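Long-range contacts in ATP12 ATPase (Paracoccus denitrificans, PDB 2R31), which probably acts as an ATP12-type chaperone in the assembly of the F1 part of ATP synthase: residues A[100-105]-A[118-123]; A[170-175]-A[225-230]; A[132-137]-A[148-153]; A[38-43]-A[77-82]; A[16-21]-A[52-57]. All blocks are in the same frame, centred on the assembly; numbering follows the deposited sequence. Where two conformers were deposited one is given.

Contact 1. Residues A[100-105]-A[118-123]; sequences DLLSYR and EGWDPL
Trp120, on helix 110-130, turns its indole toward the 100-105 segment and meets Leu102 and Arg105 in two quite different ways. Leu102 comes over a face: its CD2 methyl stands 3.5 Å from the centroid of the five-membered ring of Trp120 and only 6° off the normal, a CH-pi contact that suits a branched aliphatic chain. The other branch, CD1, reaches CB of Leu123 at 3.7 Å, so the leucine fork spans one helical turn. Arg105 approaches from the rim instead, its NE lying 3.6 Å from CE3 of Trp120 near the ring plane, with the guanidinium turned 72° against the indole. A bend at chi2 (-64°) folds the arginine back on its own segment, where NE donates to Leu102 O at 2.9 Å and NH2 gives the same oxygen a longer bond. The end of the guanidinium is left to face Asp121, and both NH1 and NH2 bond to OD1 in a salt bridge, each at 2.9 Å. Four N-H bonds, all close to the guanidinium plane, thus fix the rotation of this largely buried charge. Trp120 NE1 is held elsewhere, by Leu198 O, while Asp121 OD2 binds a Tris molecule probably taken up from the crystallisation liquor. The contact packs the turn leading into strand 104-105, and Arg105 on the strand itself, against the helix of a beta-alpha-beta unit completed by the parallel strand 138-139.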
# COMPACT_ATOMS: atom_id res chain seq x y z
N ASP A 100 -14.89 -5.70 2.72
CA ASP A 100 -14.30 -4.41 2.99
C ASP A 100 -14.58 -3.98 4.43
O ASP A 100 -15.75 -3.99 4.86
CB ASP A 100 -14.84 -3.36 1.99
CG ASP A 100 -13.91 -2.16 1.89
OD1 ASP A 100 -13.83 -1.39 2.89
OD2 ASP A 100 -13.26 -2.03 0.83
N LEU A 101 -13.55 -3.51 5.14
CA LEU A 101 -13.73 -2.93 6.47
C LEU A 101 -14.95 -2.00 6.54
O LEU A 101 -15.67 -1.98 7.53
CB LEU A 101 -12.46 -2.14 6.81
CG LEU A 101 -12.38 -1.56 8.21
CD1 LEU A 101 -12.03 -2.66 9.23
CD2 LEU A 101 -11.33 -0.44 8.27
N LEU A 102 -15.11 -1.16 5.51
CA LEU A 102 -16.11 -0.10 5.57
C LEU A 102 -17.54 -0.65 5.47
O LEU A 102 -18.50 0.10 5.78
CB LEU A 102 -15.90 0.94 4.50
CG LEU A 102 -14.52 1.55 4.35
CD1 LEU A 102 -14.63 2.79 3.46
CD2 LEU A 102 -13.86 1.93 5.68
N SER A 103 -17.71 -1.89 5.03
CA SER A 103 -19.03 -2.53 4.92
C SER A 103 -19.46 -3.19 6.21
O SER A 103 -20.67 -3.40 6.40
CB SER A 103 -19.03 -3.64 3.85
OG SER A 103 -18.96 -3.13 2.55
N TYR A 104 -18.57 -3.55 7.10
CA TYR A 104 -18.87 -4.44 8.24
C TYR A 104 -18.94 -3.61 9.51
O TYR A 104 -17.95 -3.47 10.26
CB TYR A 104 -17.85 -5.64 8.29
CG TYR A 104 -18.31 -6.53 7.16
CD1 TYR A 104 -19.36 -7.42 7.38
CD2 TYR A 104 -17.77 -6.47 5.90
CE1 TYR A 104 -19.84 -8.25 6.38
CE2 TYR A 104 -18.22 -7.27 4.89
CZ TYR A 104 -19.26 -8.17 5.12
OH TYR A 104 -19.73 -8.99 4.10
N ARG A 105 -20.09 -3.03 9.78
CA ARG A 105 -20.30 -2.09 10.91
C ARG A 105 -20.55 -2.87 12.17
O ARG A 105 -20.98 -4.04 12.13
CB ARG A 105 -21.50 -1.16 10.59
CG ARG A 105 -21.52 -0.40 9.28
CD ARG A 105 -20.42 0.58 9.13
NE ARG A 105 -20.15 1.18 7.84
CZ ARG A 105 -20.66 2.33 7.39
NH1 ARG A 105 -21.51 3.00 8.15
NH2 ARG A 105 -20.28 2.76 6.18
N GLU A 118 -20.05 8.25 10.60
CA GLU A 118 -19.47 9.58 10.34
C GLU A 118 -18.20 9.50 9.51
O GLU A 118 -17.98 10.31 8.61
CB GLU A 118 -19.17 10.29 11.66
CG GLU A 118 -18.56 11.68 11.51
CD GLU A 118 -18.05 12.32 12.77
OE1 GLU A 118 -17.71 11.65 13.77
OE2 GLU A 118 -17.96 13.55 12.75
N GLY A 119 -17.36 8.54 9.87
CA GLY A 119 -16.09 8.43 9.17
C GLY A 119 -16.17 7.75 7.83
O GLY A 119 -15.49 8.09 6.87
N TRP A 120 -16.98 6.69 7.75
CA TRP A 120 -16.96 5.78 6.62
C TRP A 120 -18.01 6.04 5.56
O TRP A 120 -17.78 5.76 4.37
CB TRP A 120 -17.09 4.33 7.09
CG TRP A 120 -15.93 3.87 7.95
CD1 TRP A 120 -14.70 4.48 8.09
CD2 TRP A 120 -15.89 2.69 8.75
NE1 TRP A 120 -13.93 3.74 8.93
CE2 TRP A 120 -14.61 2.66 9.35
CE3 TRP A 120 -16.77 1.67 9.01
CZ2 TRP A 120 -14.22 1.63 10.22
CZ3 TRP A 120 -16.38 0.66 9.87
CH2 TRP A 120 -15.13 0.63 10.48
N ASP A 121 -19.17 6.58 5.93
CA ASP A 121 -20.20 6.84 4.92
C ASP A 121 -19.68 7.78 3.82
O ASP A 121 -20.02 7.55 2.66
CB ASP A 121 -21.48 7.36 5.54
CG ASP A 121 -22.30 6.36 6.31
OD1 ASP A 121 -21.97 5.16 6.29
OD2 ASP A 121 -23.27 6.78 6.99
N PRO A 122 -18.88 8.81 4.10
CA PRO A 122 -18.37 9.63 2.99
C PRO A 122 -17.54 8.85 2.01
O PRO A 122 -17.51 9.18 0.82
CB PRO A 122 -17.58 10.72 3.70
CG PRO A 122 -18.25 10.86 5.04
CD PRO A 122 -18.57 9.44 5.41
N LEU A 123 -16.80 7.85 2.46
CA LEU A 123 -15.97 7.04 1.60
C LEU A 123 -16.77 6.05 0.78
O LEU A 123 -16.48 5.83 -0.40
CB LEU A 123 -14.83 6.36 2.40
CG LEU A 123 -13.68 7.43 2.45
CD1 LEU A 123 -13.89 8.46 3.44
CD2 LEU A 123 -12.67 7.00 1.52

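Contact 2. Residues A[170-175]-A[225-230]; sequences HDLVTL and AAMRDS
Two helices of the largely helical part of the chain pack here, 163-174 and 214-236, and a pair of waters fills the polar side of their joint. Ser230 faces the first helix with CB against CG of Leu172 at 3.8 Å and OG beside CB of Asp171. No direct hydrogen bond joins the segments. One water accepts from Asp171 N and donates to Ser230 OG, 2.9 Å away. The second donates to Asp171 OD2 at 2.7 Å and to Ala226 O at 2.9 Å, and accepts from Ser230 OG. The short serine hydroxyl thus accepts from one water and donates to the other. The local axes approach to 8.8 Å and run at 142° to each other, a roughly antiparallel packing of helices. Asp171 OD1 takes the N-H of His170 ND1 on its anti side, close to the imidazole plane, so the carboxylate is gripped at both oxygens. An alanine at Asp171 would remove this carboxylate and would probably leave His170 ND1 without its acceptor and the second water less firmly placed. On the apolar side, Leu172 CG lies anti to the carbonyl carbon (chi1 -66°), which carries CD2 to within 4.0 Å of Met227 CB. A turn further on, Leu175 CD1 rests on the methyl of Ala226 at 3.9 Å. Val185 and Ile186 of helix 179-186 also pack against Leu172.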
# COMPACT_ATOMS: atom_id res chain seq x y z
N HIS A 170 -1.16 -2.46 -2.88
CA HIS A 170 -1.28 -3.67 -2.08
C HIS A 170 -1.43 -3.39 -0.59
O HIS A 170 -2.46 -3.80 0.00
CB HIS A 170 -0.08 -4.58 -2.39
CG HIS A 170 -0.15 -5.91 -1.72
ND1 HIS A 170 0.15 -6.07 -0.39
CD2 HIS A 170 -0.50 -7.12 -2.14
CE1 HIS A 170 -0.03 -7.39 -0.09
NE2 HIS A 170 -0.42 -8.08 -1.15
N ASP A 171 -0.45 -2.79 0.04
CA ASP A 171 -0.51 -2.62 1.51
C ASP A 171 -1.54 -1.58 1.93
O ASP A 171 -2.06 -1.61 3.05
CB ASP A 171 0.85 -2.26 2.08
CG ASP A 171 1.85 -3.39 2.05
OD1 ASP A 171 1.52 -4.51 1.63
OD2 ASP A 171 2.98 -3.09 2.50
N LEU A 172 -1.85 -0.62 1.04
CA LEU A 172 -2.92 0.34 1.30
C LEU A 172 -4.28 -0.32 1.40
O LEU A 172 -5.20 0.25 1.99
CB LEU A 172 -2.90 1.44 0.23
CG LEU A 172 -1.67 2.33 0.25
CD1 LEU A 172 -1.62 3.17 -1.04
CD2 LEU A 172 -1.57 3.19 1.47
N VAL A 173 -4.43 -1.52 0.84
CA VAL A 173 -5.61 -2.34 0.97
C VAL A 173 -5.49 -3.32 2.12
O VAL A 173 -6.35 -3.42 2.98
CB VAL A 173 -5.92 -3.10 -0.35
CG1 VAL A 173 -7.06 -4.09 -0.19
CG2 VAL A 173 -6.22 -2.09 -1.46
N THR A 174 -4.40 -4.12 2.12
CA THR A 174 -4.34 -5.26 3.04
C THR A 174 -4.12 -4.85 4.46
O THR A 174 -4.63 -5.54 5.39
CB THR A 174 -3.29 -6.30 2.59
OG1 THR A 174 -2.01 -5.66 2.61
CG2 THR A 174 -3.56 -6.82 1.20
N LEU A 175 -3.37 -3.80 4.74
CA LEU A 175 -3.09 -3.48 6.13
C LEU A 175 -4.35 -2.94 6.81
O LEU A 175 -4.74 -3.47 7.88
CB LEU A 175 -1.82 -2.63 6.25
CG LEU A 175 -0.56 -3.20 5.53
CD1 LEU A 175 0.61 -2.24 5.71
CD2 LEU A 175 -0.20 -4.61 5.98
N ALA A 225 3.48 4.13 9.11
CA ALA A 225 4.68 4.40 8.32
C ALA A 225 4.71 3.51 7.09
O ALA A 225 5.13 3.96 6.02
CB ALA A 225 5.94 4.18 9.19
N ALA A 226 4.26 2.26 7.23
CA ALA A 226 4.18 1.37 6.08
C ALA A 226 3.23 1.92 5.03
O ALA A 226 3.50 1.85 3.81
CB ALA A 226 3.75 -0.03 6.51
N MET A 227 2.10 2.45 5.45
CA MET A 227 1.12 3.00 4.50
C MET A 227 1.70 4.26 3.85
O MET A 227 1.50 4.48 2.64
CB MET A 227 -0.21 3.26 5.19
CG MET A 227 -0.92 1.97 5.60
SD MET A 227 -2.40 2.24 6.59
CE MET A 227 -3.52 3.01 5.41
N ARG A 228 2.44 5.10 4.60
CA ARG A 228 3.12 6.25 4.01
C ARG A 228 4.12 5.80 2.95
O ARG A 228 4.29 6.44 1.91
CB ARG A 228 3.82 7.12 5.06
CG ARG A 228 2.90 7.91 6.00
CD ARG A 228 3.75 8.80 6.91
NE ARG A 228 3.09 9.31 8.09
CZ ARG A 228 2.37 10.44 8.10
NH1 ARG A 228 2.31 11.03 6.89
NH2 ARG A 228 1.73 10.96 9.15
N ASP A 229 4.83 4.70 3.21
CA ASP A 229 5.81 4.19 2.23
C ASP A 229 5.10 3.73 0.96
O ASP A 229 5.58 3.99 -0.14
CB ASP A 229 6.62 3.08 2.85
CG ASP A 229 7.73 3.52 3.80
OD1 ASP A 229 8.18 4.69 3.71
OD2 ASP A 229 8.15 2.67 4.64
N SER A 230 3.95 3.06 1.08
CA SER A 230 3.22 2.66 -0.11
C SER A 230 2.68 3.82 -0.90
O SER A 230 2.73 3.85 -2.14
CB SER A 230 2.08 1.69 0.28
OG SER A 230 2.53 0.46 0.75
O HOH W 1 2.17 -1.83 -0.91
O HOH W 2 4.29 -0.79 2.91

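Contact 3. Residues A[132-137]-A[148-153]; sequences RAPLRI and PVVLLK
Val150 is the bump of this contact, a beta-branched side chain on the first turn of helix 148-159 that points into a hollow formed by Ala133, Pro134 and Leu135. Its two methyls divide the hollow. CG1, anti to the valine's N (chi1 170°), lies 4.1 Å from Ala133 CB and 3.9 Å from Leu135 CD2. CG2 rests instead on the proline ring, 3.8 Å from Pro134 CD, and Pro134 O sits close to both branches. The hollow belongs to the linker that leaves helix 110-130 and leads into strand 138-139, the closing strand of a beta-alpha-beta unit. An alanine in place of Val150 would lack both methyls and would probably leave a gap between the proline ring and Leu135. One helical turn on, Lys153 lays its aliphatic chain alongside the backbone, CD 3.3 Å from Arg132 O. A water bridges the rest, accepting from Lys153 NZ and donating to Arg132 O, 2.7 Å away.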
# COMPACT_ATOMS: atom_id res chain seq x y z
N ARG A 132 -18.54 4.49 -9.43
CA ARG A 132 -19.80 3.83 -9.77
C ARG A 132 -19.85 2.47 -9.08
O ARG A 132 -20.33 1.46 -9.62
CB ARG A 132 -20.04 3.78 -11.29
CG ARG A 132 -19.85 5.10 -12.04
CD ARG A 132 -20.66 6.20 -11.45
NE ARG A 132 -21.24 7.12 -12.46
CZ ARG A 132 -21.54 8.37 -12.10
NH1 ARG A 132 -21.30 8.71 -10.84
NH2 ARG A 132 -22.07 9.21 -12.97
N ALA A 133 -19.36 2.40 -7.84
CA ALA A 133 -19.23 1.17 -7.07
C ALA A 133 -19.82 1.30 -5.69
O ALA A 133 -19.13 1.36 -4.68
CB ALA A 133 -17.77 0.75 -7.01
N PRO A 134 -21.16 1.38 -5.62
CA PRO A 134 -21.86 1.50 -4.32
C PRO A 134 -21.82 0.21 -3.56
O PRO A 134 -22.46 -0.83 -3.90
CB PRO A 134 -23.32 1.89 -4.73
CG PRO A 134 -23.48 1.28 -6.09
CD PRO A 134 -22.13 1.49 -6.73
N LEU A 135 -21.11 0.22 -2.42
CA LEU A 135 -21.10 -0.96 -1.56
C LEU A 135 -22.30 -0.93 -0.61
O LEU A 135 -22.72 0.10 -0.15
CB LEU A 135 -19.87 -1.00 -0.67
CG LEU A 135 -18.55 -1.29 -1.36
CD1 LEU A 135 -17.44 -1.35 -0.34
CD2 LEU A 135 -18.62 -2.62 -2.14
N ARG A 136 -22.75 -2.14 -0.32
CA ARG A 136 -23.74 -2.36 0.72
C ARG A 136 -23.02 -2.50 2.05
O ARG A 136 -21.90 -3.05 2.10
CB ARG A 136 -24.54 -3.61 0.38
CG ARG A 136 -25.34 -3.54 -0.95
CD ARG A 136 -25.92 -4.89 -1.31
NE ARG A 136 -26.66 -4.80 -2.58
CZ ARG A 136 -26.93 -5.88 -3.31
NH1 ARG A 136 -26.51 -7.09 -2.89
NH2 ARG A 136 -27.61 -5.76 -4.45
N ILE A 137 -23.67 -1.98 3.09
CA ILE A 137 -23.15 -2.11 4.46
C ILE A 137 -24.07 -3.01 5.28
O ILE A 137 -25.20 -3.29 4.91
CB ILE A 137 -22.90 -0.75 5.14
CG1 ILE A 137 -24.24 -0.16 5.61
CG2 ILE A 137 -22.06 0.16 4.24
CD1 ILE A 137 -24.15 1.10 6.45
N PRO A 148 -23.13 -8.23 -7.72
CA PRO A 148 -22.10 -8.73 -8.63
C PRO A 148 -21.54 -7.70 -9.57
O PRO A 148 -20.37 -7.77 -9.97
CB PRO A 148 -22.90 -9.81 -9.40
CG PRO A 148 -24.03 -10.24 -8.55
CD PRO A 148 -24.39 -9.04 -7.74
N VAL A 149 -22.36 -6.73 -10.00
CA VAL A 149 -21.88 -5.69 -10.88
C VAL A 149 -20.89 -4.75 -10.17
O VAL A 149 -19.92 -4.31 -10.76
CB VAL A 149 -23.05 -4.90 -11.46
CG1 VAL A 149 -22.64 -3.64 -12.17
CG2 VAL A 149 -23.82 -5.82 -12.44
N VAL A 150 -21.14 -4.48 -8.89
CA VAL A 150 -20.21 -3.64 -8.11
C VAL A 150 -18.89 -4.37 -7.92
O VAL A 150 -17.81 -3.80 -8.03
CB VAL A 150 -20.85 -3.22 -6.79
CG1 VAL A 150 -19.82 -2.56 -5.85
CG2 VAL A 150 -22.01 -2.27 -7.07
N LEU A 151 -18.96 -5.69 -7.64
CA LEU A 151 -17.72 -6.49 -7.52
C LEU A 151 -16.92 -6.46 -8.82
O LEU A 151 -15.71 -6.33 -8.82
CB LEU A 151 -18.05 -7.92 -7.08
CG LEU A 151 -18.66 -8.04 -5.65
CD1 LEU A 151 -18.98 -9.50 -5.40
CD2 LEU A 151 -17.76 -7.48 -4.58
N LEU A 152 -17.62 -6.57 -9.96
CA LEU A 152 -17.00 -6.44 -11.27
C LEU A 152 -16.29 -5.08 -11.39
O LEU A 152 -15.11 -4.97 -11.79
CB LEU A 152 -18.04 -6.61 -12.39
CG LEU A 152 -17.69 -6.44 -13.85
CD1 LEU A 152 -18.79 -7.04 -14.73
CD2 LEU A 152 -17.54 -4.97 -14.27
N LYS A 153 -17.01 -4.01 -11.10
CA LYS A 153 -16.43 -2.68 -11.27
C LYS A 153 -15.18 -2.53 -10.46
O LYS A 153 -14.19 -1.92 -10.91
CB LYS A 153 -17.45 -1.61 -10.93
CG LYS A 153 -18.57 -1.53 -12.01
CD LYS A 153 -19.26 -0.24 -12.19
CE LYS A 153 -20.19 -0.30 -13.37
NZ LYS A 153 -21.59 0.20 -13.25
O HOH W 3 -22.10 -0.26 -10.64

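Contact 4. Residues A[38-43]-A[77-82]; sequences GKQPLR and SAIEKV
The loop that joins strand 32-33 to helix 47-58 lies across helix 70-82 here, tied to it by a carboxylate and a water. Glu80 stretches out beyond CG so that OE2 accepts from Gly38 N, at 2.8 Å and nearly in line with its C-O bond. The same oxygen also bonds to Thr36 OG1, giving it two grips on the loop. Gly38 suits its place because a CB there would clash with that carboxylate. Gln40 also points to the helix, running past Ile79 in the opposite direction, its amide plane turned 30° from the Glu80 carboxylate and NE2 4.0 Å from Glu80 CG. A water accepts from Gln40 NE2 and donates to Glu80 O, 2.8 Å away. The helix makes a wider, pi-type turn at 78-82, where Ser77 O accepts from both Lys81 N and Val82 N. With CG1 of Ile79 beside the backbone N (chi1 -66°), CG2 is turned to the loop, 3.7 Å from Gln40 OE1 and 3.8 Å from Pro41 O.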
# COMPACT_ATOMS: atom_id res chain seq x y z
N GLY A 38 17.04 -11.67 -6.06
CA GLY A 38 16.99 -12.85 -6.91
C GLY A 38 17.73 -12.67 -8.22
O GLY A 38 17.61 -13.54 -9.10
N LYS A 39 18.47 -11.57 -8.37
CA LYS A 39 19.33 -11.33 -9.52
C LYS A 39 18.56 -10.99 -10.79
O LYS A 39 19.07 -11.09 -11.90
CB LYS A 39 20.27 -12.54 -9.72
CG LYS A 39 21.30 -12.57 -8.62
CD LYS A 39 22.43 -13.45 -9.10
CE LYS A 39 22.54 -14.71 -8.26
NZ LYS A 39 22.54 -14.48 -6.78
N GLN A 40 17.32 -10.54 -10.69
CA GLN A 40 16.54 -10.07 -11.81
C GLN A 40 16.93 -8.62 -12.11
O GLN A 40 17.33 -7.90 -11.18
CB GLN A 40 15.04 -10.16 -11.56
CG GLN A 40 14.67 -11.62 -11.38
CD GLN A 40 13.22 -11.84 -11.03
OE1 GLN A 40 12.37 -11.09 -11.49
NE2 GLN A 40 13.00 -12.87 -10.24
N PRO A 41 16.91 -8.20 -13.37
CA PRO A 41 17.21 -6.81 -13.64
C PRO A 41 16.25 -5.90 -12.89
O PRO A 41 15.06 -6.11 -12.88
CB PRO A 41 17.06 -6.65 -15.15
CG PRO A 41 17.24 -8.04 -15.67
CD PRO A 41 16.64 -8.93 -14.61
N LEU A 42 16.74 -4.88 -12.20
CA LEU A 42 15.97 -3.85 -11.58
C LEU A 42 15.75 -2.78 -12.65
O LEU A 42 16.68 -2.06 -13.02
CB LEU A 42 16.62 -3.24 -10.34
CG LEU A 42 15.77 -2.20 -9.62
CD1 LEU A 42 14.62 -2.84 -8.88
CD2 LEU A 42 16.61 -1.36 -8.64
N ARG A 43 14.55 -2.66 -13.17
CA ARG A 43 14.17 -1.67 -14.16
C ARG A 43 12.92 -0.96 -13.62
O ARG A 43 11.98 -1.60 -13.19
CB ARG A 43 13.91 -2.26 -15.53
CG ARG A 43 15.16 -2.81 -16.17
CD ARG A 43 16.21 -1.78 -16.58
NE ARG A 43 17.36 -2.43 -17.21
CZ ARG A 43 18.37 -3.00 -16.55
NH1 ARG A 43 18.44 -2.99 -15.23
NH2 ARG A 43 19.35 -3.61 -17.21
N SER A 77 9.81 -6.06 -4.81
CA SER A 77 8.53 -6.79 -4.79
C SER A 77 7.77 -6.63 -6.09
O SER A 77 7.19 -7.56 -6.61
CB SER A 77 7.71 -6.33 -3.60
OG SER A 77 6.47 -7.02 -3.59
N ALA A 78 7.77 -5.41 -6.64
CA ALA A 78 7.11 -5.20 -7.92
C ALA A 78 7.67 -6.14 -8.97
O ALA A 78 6.95 -6.77 -9.75
CB ALA A 78 7.25 -3.76 -8.38
N ILE A 79 8.99 -6.23 -9.06
CA ILE A 79 9.65 -7.00 -10.11
C ILE A 79 9.56 -8.48 -9.83
O ILE A 79 9.25 -9.27 -10.77
CB ILE A 79 11.11 -6.52 -10.26
CG1 ILE A 79 11.15 -5.09 -10.77
CG2 ILE A 79 11.91 -7.47 -11.19
CD1 ILE A 79 12.43 -4.34 -10.50
N GLU A 80 9.82 -8.94 -8.61
CA GLU A 80 9.92 -10.35 -8.31
C GLU A 80 8.57 -11.02 -8.04
O GLU A 80 8.44 -12.23 -8.30
CB GLU A 80 10.80 -10.62 -7.09
CG GLU A 80 12.25 -10.20 -7.36
CD GLU A 80 13.22 -10.72 -6.38
OE1 GLU A 80 12.85 -11.17 -5.27
OE2 GLU A 80 14.44 -10.80 -6.64
N LYS A 81 7.61 -10.29 -7.50
CA LYS A 81 6.34 -10.82 -7.00
C LYS A 81 5.13 -10.31 -7.75
O LYS A 81 4.34 -11.09 -8.25
CB LYS A 81 6.23 -10.60 -5.50
CG LYS A 81 7.34 -11.18 -4.67
CD LYS A 81 7.61 -10.87 -3.24
CE LYS A 81 7.49 -9.47 -2.73
NZ LYS A 81 7.22 -9.27 -1.30
N VAL A 82 4.95 -9.01 -7.83
CA VAL A 82 3.68 -8.49 -8.33
C VAL A 82 3.57 -8.50 -9.84
O VAL A 82 2.60 -9.05 -10.37
CB VAL A 82 3.38 -7.08 -7.77
CG1 VAL A 82 2.10 -6.56 -8.35
CG2 VAL A 82 3.39 -7.12 -6.24
O HOH W 4 10.43 -13.83 -9.34

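Contact 5. Residues A[16-21]-A[52-57]; sequences VGIHKE and AIAEEW
Strand 16-21 and helix 52-57 run nearly antiparallel, their local axes 158° apart in direction and 8.0 Å apart at closest approach, with the CA atoms of Val16 and Ala54 the nearest pair. At this spacing the small methyl of Ala54 lets the branched Val16 and Ile18 come close to the helix. That methyl points at the strand and is met by two branches: CG1 of Val16 at 3.7 Å and CG2 of Ile18 at 3.8 Å from Ala54 CB. Val16 and Ile18 lie two residues apart on the strand, so both point to the helix, while Gly17 between them has no side chain to add. In Val16, CG1 is anti to the backbone N (chi1 -177°), which also brings it to 3.6 Å from Ala54 O; the other branch, Val16 CG2, reaches the helix backbone, 4.0 Å from Trp57 C. CB of Trp57 lies 4.3 Å from CG1 of Val16, but the indole leads away from the strand. Its NE1 bonds to Thr72 OG1, and the ring meets that of Trp13 at about 55°. No hydrogen bond links the two segments; methyls pack on a methyl and on the helix backbone. The strand is an outer one of a three-stranded antiparallel sheet and pairs with strand 24-29, and helix 47-58 also meets helix 70-82, through Ile53 and Glu56.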
# COMPACT_ATOMS: atom_id res chain seq x y z
N VAL A 16 26.96 6.47 -7.44
CA VAL A 16 25.59 6.05 -7.73
C VAL A 16 25.06 6.99 -8.83
O VAL A 16 25.26 8.22 -8.75
CB VAL A 16 24.66 6.12 -6.51
CG1 VAL A 16 23.30 5.61 -6.86
CG2 VAL A 16 25.26 5.31 -5.36
N GLY A 17 24.35 6.45 -9.79
CA GLY A 17 23.68 7.27 -10.81
C GLY A 17 22.49 6.48 -11.40
O GLY A 17 22.17 5.42 -10.86
N ILE A 18 21.90 7.02 -12.45
CA ILE A 18 20.79 6.37 -13.10
C ILE A 18 20.98 6.42 -14.62
O ILE A 18 21.73 7.26 -15.13
CB ILE A 18 19.42 6.97 -12.70
CG1 ILE A 18 19.20 8.39 -13.19
CG2 ILE A 18 19.25 6.85 -11.17
CD1 ILE A 18 17.78 8.88 -13.05
N HIS A 19 20.29 5.58 -15.36
CA HIS A 19 20.35 5.55 -16.81
C HIS A 19 19.13 4.84 -17.36
O HIS A 19 18.75 3.79 -16.85
CB HIS A 19 21.63 4.77 -17.24
CG HIS A 19 21.77 4.66 -18.72
ND1 HIS A 19 21.96 5.74 -19.55
CD2 HIS A 19 21.68 3.55 -19.52
CE1 HIS A 19 22.00 5.29 -20.81
NE2 HIS A 19 21.84 3.96 -20.83
N LYS A 20 18.53 5.38 -18.43
CA LYS A 20 17.34 4.77 -19.02
C LYS A 20 17.71 3.68 -20.04
O LYS A 20 18.37 3.96 -21.05
CB LYS A 20 16.43 5.83 -19.67
CG LYS A 20 15.21 5.28 -20.37
CD LYS A 20 14.18 4.68 -19.45
CE LYS A 20 12.87 4.43 -20.13
NZ LYS A 20 12.89 3.51 -21.30
N GLU A 21 17.26 2.46 -19.80
CA GLU A 21 17.39 1.30 -20.69
C GLU A 21 16.06 1.08 -21.34
O GLU A 21 15.00 1.62 -20.97
CB GLU A 21 17.85 0.08 -19.88
CG GLU A 21 19.22 0.20 -19.24
CD GLU A 21 20.36 -0.09 -20.18
OE1 GLU A 21 20.18 -0.64 -21.29
OE2 GLU A 21 21.52 0.23 -19.88
N ALA A 52 15.00 8.56 -6.63
CA ALA A 52 14.75 8.33 -5.22
C ALA A 52 15.40 7.04 -4.73
O ALA A 52 15.91 6.97 -3.59
CB ALA A 52 13.26 8.36 -4.96
N ILE A 53 15.43 5.99 -5.54
CA ILE A 53 16.14 4.76 -5.22
C ILE A 53 17.64 5.04 -5.23
O ILE A 53 18.37 4.58 -4.33
CB ILE A 53 15.70 3.59 -6.10
CG1 ILE A 53 14.31 3.16 -5.68
CG2 ILE A 53 16.69 2.42 -6.00
CD1 ILE A 53 13.68 2.08 -6.51
N ALA A 54 18.16 5.78 -6.20
CA ALA A 54 19.56 6.15 -6.20
C ALA A 54 19.92 6.86 -4.90
O ALA A 54 20.98 6.59 -4.34
CB ALA A 54 19.88 6.99 -7.41
N GLU A 55 19.05 7.75 -4.40
CA GLU A 55 19.32 8.40 -3.12
C GLU A 55 19.46 7.40 -1.99
O GLU A 55 20.28 7.58 -1.07
CB GLU A 55 18.25 9.45 -2.80
CG GLU A 55 18.20 10.70 -3.65
CD GLU A 55 16.97 11.56 -3.49
OE1 GLU A 55 15.94 11.10 -2.94
OE2 GLU A 55 16.98 12.74 -3.93
N GLU A 56 18.65 6.34 -1.97
CA GLU A 56 18.78 5.30 -0.94
C GLU A 56 20.16 4.65 -0.99
O GLU A 56 20.80 4.43 0.04
CB GLU A 56 17.70 4.23 -1.08
CG GLU A 56 16.30 4.73 -0.84
CD GLU A 56 15.23 3.66 -0.89
OE1 GLU A 56 15.45 2.57 -1.45
OE2 GLU A 56 14.11 3.96 -0.37
N TRP A 57 20.64 4.32 -2.17
CA TRP A 57 21.94 3.65 -2.31
C TRP A 57 23.11 4.62 -2.07
O TRP A 57 24.12 4.20 -1.54
CB TRP A 57 22.02 2.96 -3.71
CG TRP A 57 21.11 1.74 -3.67
CD1 TRP A 57 19.77 1.69 -3.91
CD2 TRP A 57 21.46 0.42 -3.28
NE1 TRP A 57 19.27 0.45 -3.74
CE2 TRP A 57 20.30 -0.37 -3.32
CE3 TRP A 57 22.66 -0.20 -2.87
CZ2 TRP A 57 20.28 -1.70 -2.99
CZ3 TRP A 57 22.64 -1.51 -2.55
CH2 TRP A 57 21.48 -2.29 -2.61

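The contacts divide between two ends of an elongated chain. Contacts 5 and 4 lie at one end, their centres 16 Å apart; their segments alternate along the sequence and they touch where Arg43 packs on Glu21, joining the small antiparallel sheet to helices 47-58 and 70-82. Contacts 1, 3 and 2 follow in that order. Contacts 1 and 3 sit at the other end, 14 Å apart, sharing the beta-alpha-beta unit of strands 104-105 and 138-139; Ser103 OG probably bonds to Arg136 O between them. The centres of contacts 1 and 5 are 40 Å apart, and contact 2, on helices 163-174 and 214-236, lies between, 18 to 23 Å from each of the others.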